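Local coordinates for flagellar hook-associated protein (Burkholderia pseudomallei, PDB 4UT1) that probably serves as a structural component of the bacterial flagellum, where it helps form the junction at the hook, at residues A[309-314]-A[428-433]; A[365-370]-A[406-411]; A[115-120]-A[145-150]. One frame throughout, in Å; residues are numbered along the deposited sequence.

Contact 1. Residues A[309-314]-A[428-433]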
ATOM      1  N   ALA A 309      -1.143  -0.517  -2.531  1.00 10.47           N
ATOM      2  CA  ALA A 309      -2.198  -0.950  -1.617  1.00 11.80           C
ATOM      3  C   ALA A 309      -3.477  -1.281  -2.379  1.00 11.33           C
ATOM      4  O   ALA A 309      -4.171  -2.237  -2.030  1.00 13.14           O
ATOM      5  CB  ALA A 309      -2.469   0.127  -0.554  1.00 13.30           C
ATOM      6  N   LEU A 310      -3.784  -0.508  -3.422  1.00 12.22           N
ATOM      7  CA  LEU A 310      -4.952  -0.815  -4.249  1.00 14.75           C
ATOM      8  C   LEU A 310      -4.823  -2.181  -4.922  1.00 15.70           C
ATOM      9  O   LEU A 310      -5.775  -2.966  -4.930  1.00 11.38           O
ATOM     10  CB  LEU A 310      -5.174   0.260  -5.310  1.00 18.17           C
ATOM     11  CG  LEU A 310      -5.403   1.682  -4.797  1.00 20.62           C
ATOM     12  CD1 LEU A 310      -5.858   2.574  -5.950  1.00 23.08           C
ATOM     13  CD2 LEU A 310      -6.402   1.701  -3.638  1.00 20.67           C
ATOM     14  N   ALA A 311      -3.651  -2.451  -5.498  1.00 12.13           N
ATOM     15  CA  ALA A 311      -3.376  -3.748  -6.124  1.00 12.45           C
ATOM     16  C   ALA A 311      -3.598  -4.908  -5.145  1.00 14.12           C
ATOM     17  O   ALA A 311      -4.237  -5.914  -5.491  1.00 12.55           O
ATOM     18  CB  ALA A 311      -1.946  -3.781  -6.676  1.00 12.36           C
ATOM     19  N   VAL A 312      -3.079  -4.766  -3.928  1.00 10.86           N
ATOM     20  CA  VAL A 312      -3.199  -5.808  -2.931  1.00 11.68           C
ATOM     21  C   VAL A 312      -4.664  -6.004  -2.557  1.00 10.98           C
ATOM     22  O   VAL A 312      -5.145  -7.115  -2.524  1.00 10.63           O
ATOM     23  CB  VAL A 312      -2.382  -5.504  -1.662  1.00 11.66           C
ATOM     24  CG1 VAL A 312      -2.741  -6.490  -0.547  1.00  8.69           C
ATOM     25  CG2 VAL A 312      -0.891  -5.550  -1.957  1.00  9.58           C
ATOM     26  N   SER A 313      -5.364  -4.916  -2.278  1.00 10.91           N
ATOM     27  CA  SER A 313      -6.753  -5.031  -1.879  1.00 14.60           C
ATOM     28  C   SER A 313      -7.585  -5.642  -3.005  1.00 14.51           C
ATOM     29  O   SER A 313      -8.432  -6.481  -2.754  1.00 13.28           O
ATOM     30  CB  SER A 313      -7.326  -3.671  -1.482  1.00 16.84           C
ATOM     31  OG  SER A 313      -8.660  -3.826  -1.028  1.00 17.41           O
ATOM     32  N   PHE A 314      -7.347  -5.206  -4.243  1.00 12.18           N
ATOM     33  CA  PHE A 314      -8.060  -5.757  -5.391  1.00 12.98           C
ATOM     34  C   PHE A 314      -7.840  -7.268  -5.518  1.00 12.29           C
ATOM     35  O   PHE A 314      -8.788  -8.037  -5.585  1.00 11.60           O
ATOM     36  CB  PHE A 314      -7.626  -5.046  -6.691  1.00 11.15           C
ATOM     37  CG  PHE A 314      -8.063  -5.755  -7.950  1.00 11.54           C
ATOM     38  CD1 PHE A 314      -7.272  -6.748  -8.517  1.00 11.37           C
ATOM     39  CD2 PHE A 314      -9.267  -5.432  -8.570  1.00 12.11           C
ATOM     40  CE1 PHE A 314      -7.667  -7.398  -9.672  1.00 12.66           C
ATOM     41  CE2 PHE A 314      -9.665  -6.078  -9.735  1.00 11.19           C
ATOM     42  CZ  PHE A 314      -8.870  -7.065 -10.282  1.00 10.92           C
ATOM     43  N   ARG A 428       4.669  -1.436  -1.467  1.00 11.83           N
ATOM     44  CA  ARG A 428       5.411  -0.806  -2.565  1.00  9.82           C
ATOM     45  C   ARG A 428       5.639  -1.786  -3.712  1.00 10.25           C
ATOM     46  O   ARG A 428       5.452  -1.433  -4.885  1.00 12.40           O
ATOM     47  CB  ARG A 428       6.767  -0.262  -2.093  1.00 13.02           C
ATOM     48  CG  ARG A 428       7.486   0.482  -3.218  1.00 13.56           C
ATOM     49  CD  ARG A 428       8.885   0.953  -2.839  1.00 14.84           C
ATOM     50  NE  ARG A 428       8.872   1.940  -1.764  1.00 12.89           N
ATOM     51  CZ  ARG A 428       9.966   2.438  -1.199  1.00 15.67           C
ATOM     52  NH1 ARG A 428      11.167   2.039  -1.615  1.00 14.28           N
ATOM     53  NH2 ARG A 428       9.861   3.335  -0.219  1.00 12.17           N
ATOM     54  N   GLY A 429       6.061  -3.002  -3.369  1.00 11.89           N
ATOM     55  CA  GLY A 429       6.393  -4.025  -4.352  1.00 13.38           C
ATOM     56  C   GLY A 429       5.248  -4.803  -4.968  1.00 14.12           C
ATOM     57  O   GLY A 429       5.464  -5.672  -5.824  1.00 13.79           O
ATOM     58  N   ALA A 430       4.025  -4.508  -4.549  1.00 11.65           N
ATOM     59  CA  ALA A 430       2.878  -5.254  -5.040  1.00 14.60           C
ATOM     60  C   ALA A 430       2.694  -5.085  -6.547  1.00 12.45           C
ATOM     61  O   ALA A 430       2.192  -5.990  -7.219  1.00 15.97           O
ATOM     62  CB  ALA A 430       1.619  -4.824  -4.307  1.00 14.64           C
ATOM     63  N   LEU A 431       3.095  -3.931  -7.063  1.00 11.74           N
ATOM     64  CA  LEU A 431       2.919  -3.630  -8.484  1.00 12.57           C
ATOM     65  C   LEU A 431       3.817  -4.477  -9.370  1.00 15.39           C
ATOM     66  O   LEU A 431       3.386  -4.943 -10.427  1.00 12.97           O
ATOM     67  CB  LEU A 431       3.191  -2.153  -8.758  1.00 10.65           C
ATOM     68  CG  LEU A 431       2.372  -1.120  -7.982  1.00 13.73           C
ATOM     69  CD1 LEU A 431       2.756   0.294  -8.406  1.00 14.47           C
ATOM     70  CD2 LEU A 431       0.863  -1.391  -8.166  1.00 15.70           C
ATOM     71  N   ASP A 432       5.074  -4.642  -8.964  1.00 14.74           N
ATOM     72  CA  ASP A 432       6.062  -5.284  -9.827  1.00 15.54           C
ATOM     73  C   ASP A 432       5.768  -6.764  -9.996  1.00 16.18           C
ATOM     74  O   ASP A 432       6.121  -7.352 -11.016  1.00 21.27           O
ATOM     75  CB  ASP A 432       7.488  -5.093  -9.278  1.00 15.45           C
ATOM     76  CG  ASP A 432       7.969  -3.660  -9.372  1.00 22.40           C
ATOM     77  OD1 ASP A 432       7.701  -2.995 -10.398  1.00 18.96           O
ATOM     78  OD2 ASP A 432       8.640  -3.202  -8.416  1.00 22.16           O
ATOM     79  N   GLY A 433       5.118  -7.358  -8.998  1.00 15.13           N
ATOM     80  CA  GLY A 433       4.758  -8.761  -9.041  1.00 18.03           C
ATOM     81  C   GLY A 433       3.304  -9.040  -9.392  1.00 15.20           C
ATOM     82  O   GLY A 433       2.916 -10.200  -9.498  1.00 15.77           O
TER
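Val312 and Ala430 make the tightest touch, with Val312 CG2 3.5 Å from Ala430 CB. With CG1 anti to the backbone N (chi1 170°), CG2 lies beside that N and is the branch that meets Ala430. One turn of helix 287-322 also offers Ala311, whose CB meets Leu431 CD2 at 4.0 Å. Ala311 CB and Ala430 CB lie further apart, at 4.4 Å. Ala430 therefore faces two neighbouring residues of the helix, and the backbones come close, with 6.5 Å between the CA atoms of Val312 and Ala430. No hydrogen bond crosses here. All four touching residues are buried, and Leu151 of helix 134-193 touches both Ala311 and Leu431.

The other side of the short turn is looser. Asp432 is exposed to solvent, and its side chain is well clear of 309-314. Gly429 and Gly433 are partly exposed. Arg428 points away from the helix and forms a salt bridge with Asp256. The arrangement is that of a short helical turn, following strand 421-425, docked through small apolar side chains on a long helix of the helical domain.

Contact 2. Residues A[365-370]-A[406-411]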
ATOM      1  N   GLN A 365      -7.810  -5.314   3.354  1.00 12.83           N
ATOM      2  CA  GLN A 365      -7.598  -3.987   3.930  1.00 16.46           C
ATOM      3  C   GLN A 365      -6.133  -3.794   4.297  1.00 17.16           C
ATOM      4  O   GLN A 365      -5.766  -3.787   5.472  1.00 20.49           O
ATOM      5  CB  GLN A 365      -8.486  -3.781   5.161  1.00 20.74           C
ATOM      6  CG  GLN A 365      -9.964  -4.021   4.887  1.00 19.99           C
ATOM      7  CD  GLN A 365     -10.801  -3.947   6.146  1.00 28.91           C
ATOM      8  OE1 GLN A 365     -11.294  -2.881   6.514  1.00 32.45           O
ATOM      9  NE2 GLN A 365     -10.945  -5.076   6.826  1.00 27.78           N
ATOM     10  N   PRO A 366      -5.280  -3.626   3.283  1.00 15.35           N
ATOM     11  CA  PRO A 366      -3.842  -3.484   3.517  1.00 14.33           C
ATOM     12  C   PRO A 366      -3.488  -2.106   4.053  1.00 12.99           C
ATOM     13  O   PRO A 366      -4.303  -1.183   4.014  1.00 12.30           O
ATOM     14  CB  PRO A 366      -3.243  -3.694   2.119  1.00 13.72           C
ATOM     15  CG  PRO A 366      -4.298  -3.197   1.213  1.00 12.06           C
ATOM     16  CD  PRO A 366      -5.622  -3.531   1.853  1.00 15.09           C
ATOM     17  N   THR A 367      -2.267  -1.979   4.555  1.00 17.23           N
ATOM     18  CA  THR A 367      -1.717  -0.686   4.912  1.00 15.23           C
ATOM     19  C   THR A 367      -1.440   0.102   3.643  1.00 15.70           C
ATOM     20  O   THR A 367      -1.418  -0.478   2.555  1.00 14.14           O
ATOM     21  CB  THR A 367      -0.419  -0.838   5.713  1.00 13.07           C
ATOM     22  OG1 THR A 367       0.462  -1.715   5.000  1.00 12.23           O
ATOM     23  CG2 THR A 367      -0.728  -1.449   7.083  1.00 13.44           C
ATOM     24  N   THR A 368      -1.223   1.409   3.787  1.00 14.28           N
ATOM     25  CA  THR A 368      -1.026   2.283   2.633  1.00 14.15           C
ATOM     26  C   THR A 368       0.250   3.119   2.698  1.00 13.02           C
ATOM     27  O   THR A 368       0.478   3.953   1.810  1.00 15.06           O
ATOM     28  CB  THR A 368      -2.193   3.262   2.459  1.00 17.29           C
ATOM     29  OG1 THR A 368      -2.347   4.035   3.654  1.00 16.01           O
ATOM     30  CG2 THR A 368      -3.496   2.504   2.171  1.00 20.64           C
ATOM     31  N   SER A 369       1.054   2.922   3.743  1.00 13.53           N
ATOM     32  CA  SER A 369       2.321   3.667   3.896  1.00 13.92           C
ATOM     33  C   SER A 369       3.558   2.765   3.988  1.00 12.88           C
ATOM     34  O   SER A 369       3.496   1.568   3.689  1.00 13.41           O
ATOM     35  CB  SER A 369       2.264   4.574   5.142  1.00 13.47           C
ATOM     36  OG  SER A 369       3.356   5.503   5.127  1.00 17.71           O
ATOM     37  N   ASP A 370       4.693   3.358   4.374  1.00 12.79           N
ATOM     38  CA  ASP A 370       5.946   2.629   4.600  1.00 12.82           C
ATOM     39  C   ASP A 370       6.289   2.745   6.076  1.00 14.51           C
ATOM     40  O   ASP A 370       6.023   3.780   6.691  1.00 14.00           O
ATOM     41  CB  ASP A 370       7.142   3.189   3.808  1.00 10.25           C
ATOM     42  CG  ASP A 370       6.967   3.144   2.294  1.00 14.48           C
ATOM     43  OD1 ASP A 370       6.260   2.261   1.766  1.00 12.82           O
ATOM     44  OD2 ASP A 370       7.593   4.011   1.630  1.00 13.83           O
ATOM     45  N   GLY A 406      -1.119  -2.029  13.736  1.00 22.67           N
ATOM     46  CA  GLY A 406      -1.570  -1.211  12.621  1.00 25.85           C
ATOM     47  C   GLY A 406      -1.915  -1.924  11.324  1.00 24.92           C
ATOM     48  O   GLY A 406      -1.714  -1.376  10.230  1.00 22.25           O
ATOM     49  N   GLY A 407      -2.440  -3.141  11.435  1.00 21.66           N
ATOM     50  CA  GLY A 407      -2.896  -3.879  10.265  1.00 20.97           C
ATOM     51  C   GLY A 407      -1.899  -4.915   9.785  1.00 17.04           C
ATOM     52  O   GLY A 407      -2.156  -5.640   8.820  1.00 17.69           O
ATOM     53  N   LEU A 408      -0.753  -4.973  10.460  1.00 13.10           N
ATOM     54  CA  LEU A 408       0.329  -5.878  10.091  1.00 14.98           C
ATOM     55  C   LEU A 408       0.602  -6.950  11.132  1.00 18.44           C
ATOM     56  O   LEU A 408       0.603  -6.675  12.332  1.00 21.07           O
ATOM     57  CB  LEU A 408       1.622  -5.096   9.868  1.00 15.77           C
ATOM     58  CG  LEU A 408       1.588  -4.024   8.791  1.00 12.32           C
ATOM     59  CD1 LEU A 408       2.923  -3.282   8.782  1.00 13.79           C
ATOM     60  CD2 LEU A 408       1.293  -4.680   7.436  1.00 14.61           C
ATOM     61  N   LYS A 409       0.878  -8.159  10.658  1.00 17.21           N
ATOM     62  CA  LYS A 409       1.375  -9.227  11.510  1.00 19.26           C
ATOM     63  C   LYS A 409       2.888  -9.275  11.356  1.00 20.26           C
ATOM     64  O   LYS A 409       3.403  -9.486  10.258  1.00 17.51           O
ATOM     65  CB  LYS A 409       0.743 -10.573  11.148  1.00 22.45           C
ATOM     66  CG  LYS A 409      -0.769 -10.643  11.413  1.00 26.52           C
ATOM     67  CD  LYS A 409      -1.365 -11.981  10.968  1.00 31.70           C
ATOM     68  CE  LYS A 409      -2.885 -12.011  11.132  1.00 31.64           C
ATOM     69  NZ  LYS A 409      -3.502 -13.148  10.385  1.00 41.31           N
ATOM     70  N   LEU A 410       3.594  -9.070  12.461  1.00 15.58           N
ATOM     71  CA  LEU A 410       5.047  -8.968  12.413  1.00 18.65           C
ATOM     72  C   LEU A 410       5.677 -10.118  13.185  1.00 20.25           C
ATOM     73  O   LEU A 410       5.397 -10.316  14.374  1.00 21.17           O
ATOM     74  CB  LEU A 410       5.501  -7.616  12.964  1.00 15.80           C
ATOM     75  CG  LEU A 410       4.953  -6.389  12.232  1.00 20.05           C
ATOM     76  CD1 LEU A 410       4.128  -5.515  13.160  1.00 21.99           C
ATOM     77  CD2 LEU A 410       6.096  -5.592  11.608  1.00 19.53           C
ATOM     78  N   SER A 411       6.513 -10.885  12.498  1.00 17.78           N
ATOM     79  CA  SER A 411       7.140 -12.047  13.104  1.00 22.45           C
ATOM     80  C   SER A 411       8.660 -12.016  13.002  1.00 21.60           C
ATOM     81  O   SER A 411       9.222 -11.908  11.916  1.00 19.85           O
ATOM     82  CB  SER A 411       6.585 -13.315  12.463  1.00 20.53           C
ATOM     83  OG  SER A 411       5.222 -13.426  12.805  1.00 22.10           O
TER
HETATM   84  O   HOH W   1      -4.383  -5.626   7.259  1.00 18.30           O
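Gly406 comes first, and its carbonyl O lies 3.3 Å from Thr367 CG2. This is a close packing contact of a methyl with a carbonyl, not a hydrogen bond. Thr367 CG2 sits beside its own backbone N, and OG1 lies between that N and the carbonyl carbon (chi1 51°). The methyl thereby reaches the glycine turn.

Gly407 follows, its CA 6.3 Å from that of Thr367. A water lies 2.7 Å from Gly407 O and 2.9 Å from Gln365 O, so it can link the two backbones. Other acceptors compete for its protons. Both glycines have positive phi angles, and together they form the type I' turn of a two-residue beta hairpin. The hairpin joins strands 402-405 and 408-412 of a small antiparallel sheet in the D2-like region. The backbone of Gly407 is also bonded to Val361.

Leu408 begins the second strand. Its CD2 is 3.8 Å from Thr367 CG2 and 3.9 Å from Thr367 OG1, so one methyl meets both branches of the threonine. The two side chains cross at about a right angle. Pro426 touches both of them, and Phe360 packs on Thr367. Further along, Lys409 and Ser411 pair through their backbones with Ser359 and Ser357 of strand 356-360. Leu410 pairs with Met403 across the hairpin.

Contact 3. Residues A[115-120]-A[145-150]; sequences TAITNY and QTLASQ. With EDO (1,2-ethanediol), chain C.
The carboxamide of Gln150 meets the methyl of Ala116. Gln150 NE2 is 3.8 Å from Ala116 CB, and Gln150 OE1 is almost as near, at 3.9 Å. The methyl thus faces the oxygen and nitrogen end of the group and stands obliquely above its plane. The amide of Asn119 turns to a bound 1,2-ethanediol instead, and its ND2 makes a weak but fairly straight bond of 3.3 Å to O2 of that molecule (163°). Phe314 points its CZ edge at one face of the Tyr120 ring, and Phe337 also packs edge-to-face with it.

Leu147 carries the apolar core. Its CG is anti to the backbone N (chi1 173°), which carries the branched end across to the other helix. There Leu147 CD1 reaches Ala116 CB at 3.8 Å. The same methyl lies 3.9 Å from Ile117 CG1. No hydrogen bond joins the two segments directly.

The ethanediol probably came from the crystallisation liquor. It lies between Asn119 and Thr146, and Thr146 CG2 approaches its O2 at 3.4 Å. It is also hydrogen-bonded to Asn143 OD1.

The two short helix segments run nearly antiparallel, 159° between their N-to-C directions, and their axes approach to 9.0 Å. They belong to helices 113-129 and 134-193, which form a helical hairpin. Helix 287-322 packs against this pair through Val318, which touches Tyr120, and strand 435-436 touches Ala148 through Leu436.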
ATOM      1  N   THR A 115     -10.258   3.145 -14.371  1.00 15.06           N
ATOM      2  CA  THR A 115     -11.111   2.660 -15.447  1.00 16.90           C
ATOM      3  C   THR A 115     -10.905   1.165 -15.675  1.00 14.39           C
ATOM      4  O   THR A 115     -11.866   0.443 -15.894  1.00 14.99           O
ATOM      5  CB  THR A 115     -10.863   3.415 -16.763  1.00 18.32           C
ATOM      6  OG1 THR A 115     -11.352   4.755 -16.631  1.00 24.20           O
ATOM      7  CG2 THR A 115     -11.600   2.734 -17.897  1.00 17.31           C
ATOM      8  N   ALA A 116      -9.654   0.711 -15.629  1.00 13.42           N
ATOM      9  CA  ALA A 116      -9.357  -0.713 -15.805  1.00 14.61           C
ATOM     10  C   ALA A 116     -10.029  -1.542 -14.707  1.00 14.98           C
ATOM     11  O   ALA A 116     -10.528  -2.637 -14.962  1.00 14.08           O
ATOM     12  CB  ALA A 116      -7.854  -0.962 -15.809  1.00 14.37           C
ATOM     13  N   ILE A 117     -10.035  -1.024 -13.484  1.00 15.18           N
ATOM     14  CA  ILE A 117     -10.683  -1.737 -12.377  1.00 12.54           C
ATOM     15  C   ILE A 117     -12.195  -1.827 -12.618  1.00 16.93           C
ATOM     16  O   ILE A 117     -12.784  -2.915 -12.546  1.00 14.26           O
ATOM     17  CB  ILE A 117     -10.398  -1.059 -11.027  1.00 11.94           C
ATOM     18  CG1 ILE A 117      -8.927  -1.217 -10.667  1.00 13.89           C
ATOM     19  CG2 ILE A 117     -11.216  -1.700  -9.916  1.00 16.02           C
ATOM     20  CD1 ILE A 117      -8.535  -0.480  -9.400  1.00 14.21           C
ATOM     21  N   THR A 118     -12.819  -0.691 -12.916  1.00 15.47           N
ATOM     22  CA  THR A 118     -14.258  -0.666 -13.207  1.00 16.33           C
ATOM     23  C   THR A 118     -14.632  -1.652 -14.311  1.00 16.87           C
ATOM     24  O   THR A 118     -15.625  -2.386 -14.197  1.00 15.32           O
ATOM     25  CB  THR A 118     -14.726   0.743 -13.631  1.00 15.57           C
ATOM     26  OG1 THR A 118     -14.449   1.672 -12.578  1.00 22.20           O
ATOM     27  CG2 THR A 118     -16.223   0.746 -13.933  1.00 22.20           C
ATOM     28  N   ASN A 119     -13.839  -1.657 -15.375  1.00 12.56           N
ATOM     29  CA  ASN A 119     -14.086  -2.519 -16.524  1.00 15.97           C
ATOM     30  C   ASN A 119     -13.949  -4.004 -16.191  1.00 17.72           C
ATOM     31  O   ASN A 119     -14.683  -4.844 -16.721  1.00 16.84           O
ATOM     32  CB  ASN A 119     -13.146  -2.142 -17.676  1.00 15.47           C
ATOM     33  CG  ASN A 119     -13.571  -0.861 -18.373  1.00 17.25           C
ATOM     34  OD1 ASN A 119     -14.675  -0.375 -18.155  1.00 18.26           O
ATOM     35  ND2 ASN A 119     -12.699  -0.311 -19.218  1.00 15.96           N
ATOM     36  N   TYR A 120     -13.019  -4.321 -15.299  1.00 15.98           N
ATOM     37  CA  TYR A 120     -12.834  -5.702 -14.885  1.00 10.90           C
ATOM     38  C   TYR A 120     -14.083  -6.210 -14.175  1.00 14.00           C
ATOM     39  O   TYR A 120     -14.586  -7.288 -14.485  1.00 13.27           O
ATOM     40  CB  TYR A 120     -11.632  -5.869 -13.949  1.00 11.06           C
ATOM     41  CG  TYR A 120     -11.510  -7.311 -13.501  1.00 13.42           C
ATOM     42  CD1 TYR A 120     -11.025  -8.281 -14.369  1.00 11.86           C
ATOM     43  CD2 TYR A 120     -11.922  -7.711 -12.227  1.00  9.29           C
ATOM     44  CE1 TYR A 120     -10.934  -9.612 -13.973  1.00 12.42           C
ATOM     45  CE2 TYR A 120     -11.825  -9.022 -11.831  1.00 13.04           C
ATOM     46  CZ  TYR A 120     -11.336  -9.966 -12.704  1.00 10.20           C
ATOM     47  OH  TYR A 120     -11.235 -11.270 -12.307  1.00 10.60           O
ATOM     48  N   GLN A 145      -5.991  -8.733 -17.920  1.00 13.14           N
ATOM     49  CA  GLN A 145      -4.652  -8.545 -18.483  1.00 14.05           C
ATOM     50  C   GLN A 145      -4.354  -7.071 -18.704  1.00 15.09           C
ATOM     51  O   GLN A 145      -3.225  -6.615 -18.498  1.00 17.16           O
ATOM     52  CB  GLN A 145      -4.501  -9.339 -19.788  1.00 18.97           C
ATOM     53  CG  GLN A 145      -4.388 -10.852 -19.535  1.00 19.69           C
ATOM     54  CD  GLN A 145      -4.474 -11.698 -20.792  1.00 29.67           C
ATOM     55  OE1 GLN A 145      -5.023 -11.272 -21.810  1.00 35.60           O
ATOM     56  NE2 GLN A 145      -3.932 -12.914 -20.725  1.00 35.19           N
ATOM     57  N   THR A 146      -5.372  -6.330 -19.116  1.00 15.01           N
ATOM     58  CA  THR A 146      -5.287  -4.889 -19.283  1.00 16.43           C
ATOM     59  C   THR A 146      -4.941  -4.190 -17.974  1.00 17.44           C
ATOM     60  O   THR A 146      -4.033  -3.349 -17.912  1.00 15.79           O
ATOM     61  CB  THR A 146      -6.603  -4.345 -19.850  1.00 15.21           C
ATOM     62  OG1 THR A 146      -6.690  -4.720 -21.229  1.00 19.21           O
ATOM     63  CG2 THR A 146      -6.682  -2.830 -19.737  1.00 17.10           C
ATOM     64  N   LEU A 147      -5.649  -4.570 -16.919  1.00 13.32           N
ATOM     65  CA  LEU A 147      -5.369  -4.038 -15.602  1.00 10.62           C
ATOM     66  C   LEU A 147      -3.955  -4.388 -15.143  1.00 10.50           C
ATOM     67  O   LEU A 147      -3.228  -3.533 -14.629  1.00 10.67           O
ATOM     68  CB  LEU A 147      -6.407  -4.569 -14.597  1.00 10.11           C
ATOM     69  CG  LEU A 147      -6.133  -4.234 -13.135  1.00 11.91           C
ATOM     70  CD1 LEU A 147      -6.168  -2.740 -12.907  1.00 11.88           C
ATOM     71  CD2 LEU A 147      -7.184  -4.942 -12.253  1.00 13.02           C
ATOM     72  N   ALA A 148      -3.553  -5.639 -15.342  1.00 12.75           N
ATOM     73  CA  ALA A 148      -2.233  -6.082 -14.884  1.00 12.39           C
ATOM     74  C   ALA A 148      -1.146  -5.319 -15.620  1.00 13.18           C
ATOM     75  O   ALA A 148      -0.137  -4.920 -15.037  1.00 12.04           O
ATOM     76  CB  ALA A 148      -2.059  -7.586 -15.094  1.00 10.69           C
ATOM     77  N   SER A 149      -1.356  -5.107 -16.911  1.00 10.49           N
ATOM     78  CA  SER A 149      -0.381  -4.368 -17.700  1.00 13.17           C
ATOM     79  C   SER A 149      -0.146  -2.987 -17.127  1.00 11.83           C
ATOM     80  O   SER A 149       0.999  -2.520 -17.055  1.00 11.62           O
ATOM     81  CB  SER A 149      -0.845  -4.254 -19.161  1.00 13.30           C
ATOM     82  OG  SER A 149      -0.666  -5.496 -19.808  1.00 17.54           O
ATOM     83  N   GLN A 150      -1.226  -2.326 -16.730  1.00 10.73           N
ATOM     84  CA  GLN A 150      -1.116  -0.959 -16.232  1.00 12.81           C
ATOM     85  C   GLN A 150      -0.462  -0.914 -14.858  1.00 10.84           C
ATOM     86  O   GLN A 150       0.389  -0.049 -14.581  1.00 11.84           O
ATOM     87  CB  GLN A 150      -2.488  -0.301 -16.202  1.00 12.26           C
ATOM     88  CG  GLN A 150      -2.994   0.029 -17.591  1.00 18.03           C
ATOM     89  CD  GLN A 150      -4.448   0.417 -17.605  1.00 22.89           C
ATOM     90  OE1 GLN A 150      -4.878   1.302 -16.868  1.00 29.39           O
ATOM     91  NE2 GLN A 150      -5.222  -0.255 -18.435  1.00 26.70           N
TER
HETATM   92  C1  EDO C1629     -10.070  -3.364 -21.513  1.00 28.99           C
HETATM   93  O1  EDO C1629      -9.859  -4.774 -21.688  1.00 27.51           O
HETATM   94  C2  EDO C1629     -10.787  -3.112 -20.186  1.00 24.20           C
HETATM   95  O2  EDO C1629     -10.031  -2.241 -19.328  1.00 18.48           O

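Contact 1 lies between the other two, its centre 13 Å from each. Towards contact 2 it is held by a salt bridge, Arg428 NH2 to Asp370 OD2 at 3.0 Å. Ala309 CB also packs on Thr367 O at 3.3 Å. Towards contact 3 the link is Phe314. Its CZ lies 3.4 Å from Leu147 CD2 and 3.7 Å from Tyr120 CD2. Contacts 2 and 3 do not touch, and their nearest atoms are about 12 Å apart. Along the chain, contact 2 is nested inside the loop closed by contact 1, and contact 3 closes earlier. Helix 287-322 therefore connects the helical hairpin to the D2-like region.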